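Local coordinates for periplasmic molybdate-binding protein (Azotobacter vinelandii, PDB 1ATG) that binds molybdate and tungstate in the periplasm, in a pocket between its two domains, as the binding protein of an ABC transporter, at residues S33-P38 / P112-Y117; R74-I79 / P189-A194. All blocks are in the same frame, centred on the assembly; numbering follows the deposited sequence. Where two conformers were deposited one is given.

Contact 1. Residues S33-P38 / P112-Y117; sequences SGSSGP and PQIAPY. With WO4 (tungstate(VI)ion), chain B.
Ile114 O accepts the backbone N-H of Gly37 across the cleft, 2.9 Å from Gly37 N. The two segments run very close here, the CA atoms of Gly37 and Ile114 being 4.3 Å apart. A CB on Gly37 would point at Ile114, with hardly any gap between it and Ile114 CB. Beside this bond Ile114 lays its CB against Pro38 CD at 3.7 Å, the two side chains crossing at about a right angle. The tungstate bridges the same segments, in the anion pocket at the interface of the two domains; as in other periplasmic binding proteins, the domains close over the ligand, one segment coming from each. Ser36 OG turns back beside its own backbone N (chi1 -65°), and Ser36 N and Ser36 OG each reach tungstate O4 at 2.8 Å, a two-pronged grip on one oxygen. From the other segment Tyr117 N sends an almost straight bond (172°) to tungstate O3, 2.9 Å away, and the Tyr117 ring meets the same oxygen edge-on, CD1 lying 3.4 Å from O3. Pro116 CD lies against both tungstate O3 and O4, and 3.6 Å from Ser36 OG. Thr8, Asn9 and Val146 N add further hydrogen bonds to the anion, and Ala55 N bonds Ser36 OG. Helices 36-44 and 116-127 both begin here, next to the anion, and their N-terminal ends are likely to offset part of its charge; strand 29-34 leads into the first, and its Gly34 is bonded to Thr6 of parallel strand 2-7.

Contact 2. Residues R74-I79 / P189-A194; sequences RFTYAI and PIVQQA
Tyr77 OH has two partners: Gln192 NE2 donates to it at 3.0 Å, in the plane of the Gln192 amide, and the hydroxyl is bonded in turn to Ser54 O. The ring reaches Gln192 because Tyr77 CG sits between the backbone N and the carbonyl carbon (chi1 69°), and ring and amide planes stand 82° apart. Gln192, whose NE2 also bonds Asn9 and whose OE1 probably bonds Tyr117, is thus second-shell to the anion, and Tyr77 backs it. The backbones form an antiparallel ladder broken by a classic beta bulge, Tyr77 and Ala78 both facing Gln192: Tyr77 N donates to Gln192 O at 3.0 Å and Gln192 N to Ala78 O at 2.9 Å. On the N-terminal side of the bulge, Phe75 and Ala194 make a hydrogen-bonded pair, and Ala194 CB packs on Tyr77 CD1 at 3.7 Å. On the opposite face, with Thr76, the Gln193 amide is held at both ends: its OE1 takes Arg74 NH1 at 2.8 Å, in the guanidinium plane, and its NE2 donates to Thr76 OG1 at 3.0 Å. A leucine in place of Gln193 would probably leave Arg74 NH1 without this acceptor and Thr76 OG1 without its donor, setting the guanidinium freer to turn. Arg74 NE keeps a salt bridge to Asp64, and Thr76 CG2 meets Val191 CG1 at 3.7 Å.

How the contacts relate
From the N terminus the chain passes 33-38, then 74-79, then 112-117 and at last 189-194, so the loops closed by the two contacts cross instead of nesting. Contact 1 closes 73 intervening residues and joins the starts of helices 36-44 and 116-127 across the cleft between the domains. Contact 2 closes 109 and pairs strand 75-86 with strand 191-196; strand 75-86 also pairs with 160-164 and 178-180 in the same mixed sheet. Their centres lie about 14 Å apart, yet they touch: the probable hydrogen bond between Tyr117 OH and Gln192 OE1 is 2.6 Å long, and the Tyr117 ring packs on Ile190, linking the anion pocket to this strand pair.

Contact 1. Residues S33-P38 / P112-Y117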
ATOM      1  N   SER A  33      -1.694  -4.266 -10.929  1.00  9.20           N
ATOM      2  CA  SER A  33      -1.114  -4.066  -9.598  1.00  9.52           C
ATOM      3  C   SER A  33       0.050  -5.001  -9.317  1.00  7.72           C
ATOM      4  O   SER A  33       0.139  -6.073  -9.954  1.00 10.00           O
ATOM      5  CB  SER A  33      -2.206  -4.242  -8.543  1.00 11.29           C
ATOM      6  OG  SER A  33      -2.682  -5.570  -8.522  1.00 13.92           O
ATOM      7  N   GLY A  34       0.905  -4.588  -8.410  1.00  7.27           N
ATOM      8  CA  GLY A  34       2.029  -5.425  -7.985  1.00  7.27           C
ATOM      9  C   GLY A  34       2.740  -4.684  -6.864  1.00  7.24           C
ATOM     10  O   GLY A  34       2.295  -3.580  -6.484  1.00  7.37           O
ATOM     11  N   SER A  35       3.781  -5.250  -6.276  1.00  6.26           N
ATOM     12  CA  SER A  35       4.563  -4.575  -5.260  0.60  7.33           C
ATOM     13  C   SER A  35       5.265  -3.386  -5.909  1.00  6.12           C
ATOM     14  O   SER A  35       5.619  -3.450  -7.104  1.00  7.30           O
ATOM     15  CB  SER A  35       5.588  -5.530  -4.650  0.60 10.17           C
ATOM     16  OG  SER A  35       4.915  -6.406  -3.762  0.60 10.88           O
ATOM     17  N   SER A  36       5.563  -2.372  -5.123  1.00  6.54           N
ATOM     18  CA  SER A  36       6.158  -1.155  -5.652  1.00  6.12           C
ATOM     19  C   SER A  36       7.483  -1.372  -6.357  1.00  6.60           C
ATOM     20  O   SER A  36       7.724  -0.810  -7.436  1.00  7.20           O
ATOM     21  CB  SER A  36       6.354  -0.133  -4.519  1.00  6.37           C
ATOM     22  OG  SER A  36       5.086   0.266  -3.996  1.00  5.42           O
ATOM     23  N   GLY A  37       8.356  -2.205  -5.801  1.00  7.15           N
ATOM     24  CA  GLY A  37       9.668  -2.488  -6.383  1.00  8.73           C
ATOM     25  C   GLY A  37       9.549  -3.074  -7.776  1.00  8.62           C
ATOM     26  O   GLY A  37      10.069  -2.531  -8.764  1.00  9.78           O
ATOM     27  N   PRO A  38       8.891  -4.213  -7.909  1.00  8.13           N
ATOM     28  CA  PRO A  38       8.717  -4.864  -9.200  1.00  8.14           C
ATOM     29  C   PRO A  38       8.009  -3.966 -10.200  1.00  8.15           C
ATOM     30  O   PRO A  38       8.364  -3.978 -11.397  1.00  9.36           O
ATOM     31  CB  PRO A  38       7.949  -6.144  -8.929  1.00 10.71           C
ATOM     32  CG  PRO A  38       8.035  -6.360  -7.468  1.00 14.23           C
ATOM     33  CD  PRO A  38       8.372  -5.057  -6.809  1.00  9.79           C
ATOM     34  N   PRO A 112      10.515  -6.582   2.554  1.00  6.50           N
ATOM     35  CA  PRO A 112      10.827  -5.180   2.764  1.00  7.24           C
ATOM     36  C   PRO A 112      11.685  -4.556   1.693  1.00  8.62           C
ATOM     37  O   PRO A 112      11.692  -3.326   1.561  1.00  9.50           O
ATOM     38  CB  PRO A 112      11.462  -5.143   4.148  1.00  8.29           C
ATOM     39  CG  PRO A 112      12.091  -6.496   4.272  1.00  8.05           C
ATOM     40  CD  PRO A 112      11.064  -7.425   3.645  1.00  7.76           C
ATOM     41  N   GLN A 113      12.357  -5.380   0.884  1.00  8.96           N
ATOM     42  CA  GLN A 113      13.158  -4.847  -0.214  1.00  8.85           C
ATOM     43  C   GLN A 113      12.287  -4.354  -1.355  1.00  9.82           C
ATOM     44  O   GLN A 113      12.759  -3.533  -2.162  1.00 11.13           O
ATOM     45  CB  GLN A 113      14.096  -5.946  -0.744  1.00 11.64           C
ATOM     46  CG  GLN A 113      15.064  -6.462   0.312  1.00 17.76           C
ATOM     47  CD  GLN A 113      16.096  -5.427   0.703  1.00 25.02           C
ATOM     48  OE1 GLN A 113      16.637  -4.731  -0.157  1.00 28.51           O
ATOM     49  NE2 GLN A 113      16.370  -5.313   1.997  1.00 30.61           N
ATOM     50  N   ILE A 114      11.067  -4.859  -1.496  1.00  7.98           N
ATOM     51  CA  ILE A 114      10.222  -4.507  -2.621  1.00  8.03           C
ATOM     52  C   ILE A 114       8.838  -3.954  -2.279  1.00  6.78           C
ATOM     53  O   ILE A 114       8.184  -3.399  -3.166  1.00  7.28           O
ATOM     54  CB  ILE A 114       9.993  -5.727  -3.554  1.00  8.47           C
ATOM     55  CG1 ILE A 114       9.345  -6.904  -2.825  1.00  9.30           C
ATOM     56  CG2 ILE A 114      11.284  -6.141  -4.261  1.00 12.45           C
ATOM     57  CD1 ILE A 114       8.913  -8.036  -3.742  1.00 11.28           C
ATOM     58  N   ALA A 115       8.397  -4.115  -1.038  1.00  6.72           N
ATOM     59  CA  ALA A 115       7.054  -3.721  -0.623  1.00  5.32           C
ATOM     60  C   ALA A 115       7.177  -2.798   0.570  1.00  4.36           C
ATOM     61  O   ALA A 115       7.484  -3.231   1.676  1.00  5.47           O
ATOM     62  CB  ALA A 115       6.244  -4.973  -0.274  1.00  5.98           C
ATOM     63  N   PRO A 116       6.889  -1.508   0.378  1.00  4.53           N
ATOM     64  CA  PRO A 116       6.967  -0.535   1.464  1.00  5.12           C
ATOM     65  C   PRO A 116       6.136  -0.884   2.691  1.00  4.25           C
ATOM     66  O   PRO A 116       6.549  -0.541   3.800  1.00  4.62           O
ATOM     67  CB  PRO A 116       6.532   0.772   0.806  1.00  5.73           C
ATOM     68  CG  PRO A 116       6.969   0.606  -0.623  1.00  5.20           C
ATOM     69  CD  PRO A 116       6.656  -0.845  -0.938  1.00  5.84           C
ATOM     70  N   TYR A 117       5.000  -1.591   2.567  1.00  4.04           N
ATOM     71  CA  TYR A 117       4.257  -1.978   3.775  1.00  4.10           C
ATOM     72  C   TYR A 117       5.004  -3.076   4.529  1.00  4.43           C
ATOM     73  O   TYR A 117       4.807  -3.269   5.725  1.00  5.22           O
ATOM     74  CB  TYR A 117       2.827  -2.429   3.446  1.00  4.23           C
ATOM     75  CG  TYR A 117       1.884  -1.244   3.306  1.00  2.93           C
ATOM     76  CD1 TYR A 117       1.878  -0.496   2.130  1.00  3.78           C
ATOM     77  CD2 TYR A 117       1.063  -0.863   4.346  1.00  3.78           C
ATOM     78  CE1 TYR A 117       1.038   0.611   2.014  1.00  3.62           C
ATOM     79  CE2 TYR A 117       0.229   0.233   4.229  1.00  4.09           C
ATOM     80  CZ  TYR A 117       0.219   0.953   3.070  1.00  2.95           C
ATOM     81  OH  TYR A 117      -0.639   2.026   2.967  1.00  4.70           O
TER
HETATM   82  W   WO4 B 250       3.027  -2.623  -1.503  1.00  5.39           W
HETATM   83  O1  WO4 B 250       2.646  -4.333  -1.799  1.00  5.04           O
HETATM   84  O2  WO4 B 250       1.594  -1.655  -1.522  1.00  3.47           O
HETATM   85  O3  WO4 B 250       3.798  -2.409   0.072  1.00  6.63           O
HETATM   86  O4  WO4 B 250       4.136  -1.996  -2.733  1.00  4.45           O

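Contact 2. Residues R74-I79 / P189-A194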
ATOM      1  N   ARG A  74       4.939  14.280 -10.249  1.00 11.96           N
ATOM      2  CA  ARG A  74       5.026  13.553  -8.977  1.00 11.08           C
ATOM      3  C   ARG A  74       4.354  14.257  -7.814  1.00  9.86           C
ATOM      4  O   ARG A  74       4.599  15.443  -7.569  1.00 11.22           O
ATOM      5  CB  ARG A  74       6.514  13.351  -8.668  1.00 11.56           C
ATOM      6  CG  ARG A  74       6.723  12.418  -7.477  1.00 12.92           C
ATOM      7  CD  ARG A  74       8.156  11.892  -7.510  1.00 15.00           C
ATOM      8  NE  ARG A  74       9.109  13.002  -7.567  1.00 16.55           N
ATOM      9  CZ  ARG A  74       9.478  13.669  -6.484  1.00 16.46           C
ATOM     10  NH1 ARG A  74       9.023  13.373  -5.278  1.00 20.58           N
ATOM     11  NH2 ARG A  74      10.350  14.673  -6.605  1.00 22.14           N
ATOM     12  N   PHE A  75       3.537  13.529  -7.049  1.00  9.35           N
ATOM     13  CA  PHE A  75       2.891  14.103  -5.881  1.00  8.77           C
ATOM     14  C   PHE A  75       2.489  13.004  -4.896  1.00  6.61           C
ATOM     15  O   PHE A  75       2.422  11.825  -5.248  1.00  7.83           O
ATOM     16  CB  PHE A  75       1.687  14.953  -6.279  1.00 10.33           C
ATOM     17  CG  PHE A  75       0.436  14.192  -6.602  1.00 10.15           C
ATOM     18  CD1 PHE A  75       0.292  13.522  -7.797  1.00 11.45           C
ATOM     19  CD2 PHE A  75      -0.628  14.152  -5.706  1.00 10.54           C
ATOM     20  CE1 PHE A  75      -0.867  12.826  -8.090  1.00 12.11           C
ATOM     21  CE2 PHE A  75      -1.782  13.456  -5.976  1.00 10.63           C
ATOM     22  CZ  PHE A  75      -1.907  12.801  -7.178  1.00 11.11           C
ATOM     23  N   THR A  76       2.298  13.428  -3.665  1.00  7.43           N
ATOM     24  CA  THR A  76       1.833  12.518  -2.615  1.00  6.24           C
ATOM     25  C   THR A  76       0.327  12.390  -2.692  1.00  6.78           C
ATOM     26  O   THR A  76      -0.379  13.376  -2.408  1.00  7.90           O
ATOM     27  CB  THR A  76       2.263  13.009  -1.231  1.00  8.77           C
ATOM     28  OG1 THR A  76       3.696  13.030  -1.248  1.00  9.22           O
ATOM     29  CG2 THR A  76       1.770  12.096  -0.128  1.00  7.36           C
ATOM     30  N   TYR A  77      -0.197  11.230  -3.060  1.00  6.43           N
ATOM     31  CA  TYR A  77      -1.631  11.023  -3.208  1.00  6.19           C
ATOM     32  C   TYR A  77      -2.287  10.440  -1.966  1.00  5.87           C
ATOM     33  O   TYR A  77      -3.517  10.508  -1.836  1.00  5.95           O
ATOM     34  CB  TYR A  77      -1.941  10.138  -4.427  1.00  6.32           C
ATOM     35  CG  TYR A  77      -1.501   8.704  -4.267  1.00  4.72           C
ATOM     36  CD1 TYR A  77      -0.206   8.312  -4.577  1.00  5.60           C
ATOM     37  CD2 TYR A  77      -2.365   7.727  -3.810  1.00  5.65           C
ATOM     38  CE1 TYR A  77       0.208   6.993  -4.416  1.00  5.06           C
ATOM     39  CE2 TYR A  77      -1.968   6.413  -3.628  1.00  5.15           C
ATOM     40  CZ  TYR A  77      -0.681   6.069  -3.936  1.00  4.35           C
ATOM     41  OH  TYR A  77      -0.291   4.755  -3.757  1.00  5.40           O
ATOM     42  N   ALA A  78      -1.493   9.893  -1.054  1.00  5.53           N
ATOM     43  CA  ALA A  78      -2.062   9.262   0.142  1.00  5.27           C
ATOM     44  C   ALA A  78      -0.927   8.953   1.097  1.00  4.75           C
ATOM     45  O   ALA A  78       0.226   8.753   0.668  1.00  5.58           O
ATOM     46  CB  ALA A  78      -2.780   7.972  -0.249  1.00  6.30           C
ATOM     47  N   ILE A  79      -1.227   8.861   2.375  1.00  5.53           N
ATOM     48  CA  ILE A  79      -0.282   8.411   3.393  1.00  5.05           C
ATOM     49  C   ILE A  79      -0.968   7.228   4.075  1.00  4.15           C
ATOM     50  O   ILE A  79      -2.087   7.342   4.599  1.00  4.71           O
ATOM     51  CB  ILE A  79       0.105   9.498   4.390  1.00  5.49           C
ATOM     52  CG1 ILE A  79       0.771  10.691   3.690  1.00  8.94           C
ATOM     53  CG2 ILE A  79       1.074   8.976   5.442  1.00  7.26           C
ATOM     54  CD1 ILE A  79       0.161  12.025   4.013  1.00 11.66           C
ATOM     55  N   PRO A 189       6.783   6.967   8.235  1.00  4.58           N
ATOM     56  CA  PRO A 189       5.487   7.102   7.576  1.00  4.89           C
ATOM     57  C   PRO A 189       5.481   6.603   6.153  1.00  4.95           C
ATOM     58  O   PRO A 189       6.404   6.755   5.351  1.00  5.35           O
ATOM     59  CB  PRO A 189       5.160   8.577   7.714  1.00  6.11           C
ATOM     60  CG  PRO A 189       5.865   8.983   8.970  1.00  6.01           C
ATOM     61  CD  PRO A 189       7.156   8.200   8.960  1.00  5.35           C
ATOM     62  N   ILE A 190       4.360   5.969   5.799  1.00  4.52           N
ATOM     63  CA  ILE A 190       4.193   5.358   4.475  1.00  4.44           C
ATOM     64  C   ILE A 190       3.615   6.390   3.530  1.00  4.38           C
ATOM     65  O   ILE A 190       2.409   6.451   3.262  1.00  5.27           O
ATOM     66  CB  ILE A 190       3.327   4.096   4.608  1.00  4.60           C
ATOM     67  CG1 ILE A 190       3.925   3.100   5.616  1.00  5.29           C
ATOM     68  CG2 ILE A 190       3.158   3.411   3.260  1.00  5.43           C
ATOM     69  CD1 ILE A 190       2.980   1.991   6.009  1.00  6.06           C
ATOM     70  N   VAL A 191       4.486   7.258   3.037  1.00  5.29           N
ATOM     71  CA  VAL A 191       4.134   8.369   2.163  1.00  5.42           C
ATOM     72  C   VAL A 191       4.095   7.888   0.723  1.00  4.49           C
ATOM     73  O   VAL A 191       5.122   7.444   0.208  1.00  5.63           O
ATOM     74  CB  VAL A 191       5.123   9.536   2.376  1.00  6.11           C
ATOM     75  CG1 VAL A 191       4.784  10.648   1.401  1.00  6.71           C
ATOM     76  CG2 VAL A 191       5.049  10.000   3.823  1.00  6.18           C
ATOM     77  N   GLN A 192       2.911   7.878   0.125  1.00  4.57           N
ATOM     78  CA  GLN A 192       2.730   7.241  -1.171  1.00  4.86           C
ATOM     79  C   GLN A 192       2.641   8.259  -2.289  1.00  4.61           C
ATOM     80  O   GLN A 192       1.790   9.160  -2.260  1.00  5.56           O
ATOM     81  CB  GLN A 192       1.454   6.367  -1.114  1.00  4.44           C
ATOM     82  CG  GLN A 192       1.445   5.471   0.115  1.00  4.28           C
ATOM     83  CD  GLN A 192       0.351   4.449   0.248  1.00  4.68           C
ATOM     84  OE1 GLN A 192       0.141   3.943   1.353  1.00  4.79           O
ATOM     85  NE2 GLN A 192      -0.341   4.067  -0.819  1.00  5.09           N
ATOM     86  N   GLN A 193       3.540   8.108  -3.266  1.00  5.39           N
ATOM     87  CA  GLN A 193       3.574   9.055  -4.374  1.00  6.05           C
ATOM     88  C   GLN A 193       3.221   8.401  -5.693  1.00  5.82           C
ATOM     89  O   GLN A 193       3.344   7.191  -5.888  1.00  6.29           O
ATOM     90  CB  GLN A 193       4.946   9.725  -4.479  1.00  7.39           C
ATOM     91  CG  GLN A 193       5.255  10.595  -3.267  1.00  8.98           C
ATOM     92  CD  GLN A 193       6.263  11.674  -3.620  1.00 13.19           C
ATOM     93  OE1 GLN A 193       7.285  11.370  -4.238  1.00 14.15           O
ATOM     94  NE2 GLN A 193       5.961  12.913  -3.255  1.00 12.65           N
ATOM     95  N   ALA A 194       2.707   9.239  -6.593  1.00  6.36           N
ATOM     96  CA  ALA A 194       2.293   8.837  -7.908  1.00  8.10           C
ATOM     97  C   ALA A 194       3.006   9.700  -8.957  1.00  7.99           C
ATOM     98  O   ALA A 194       3.426  10.815  -8.672  1.00  7.96           O
ATOM     99  CB  ALA A 194       0.788   8.989  -8.089  1.00 10.37           C
TER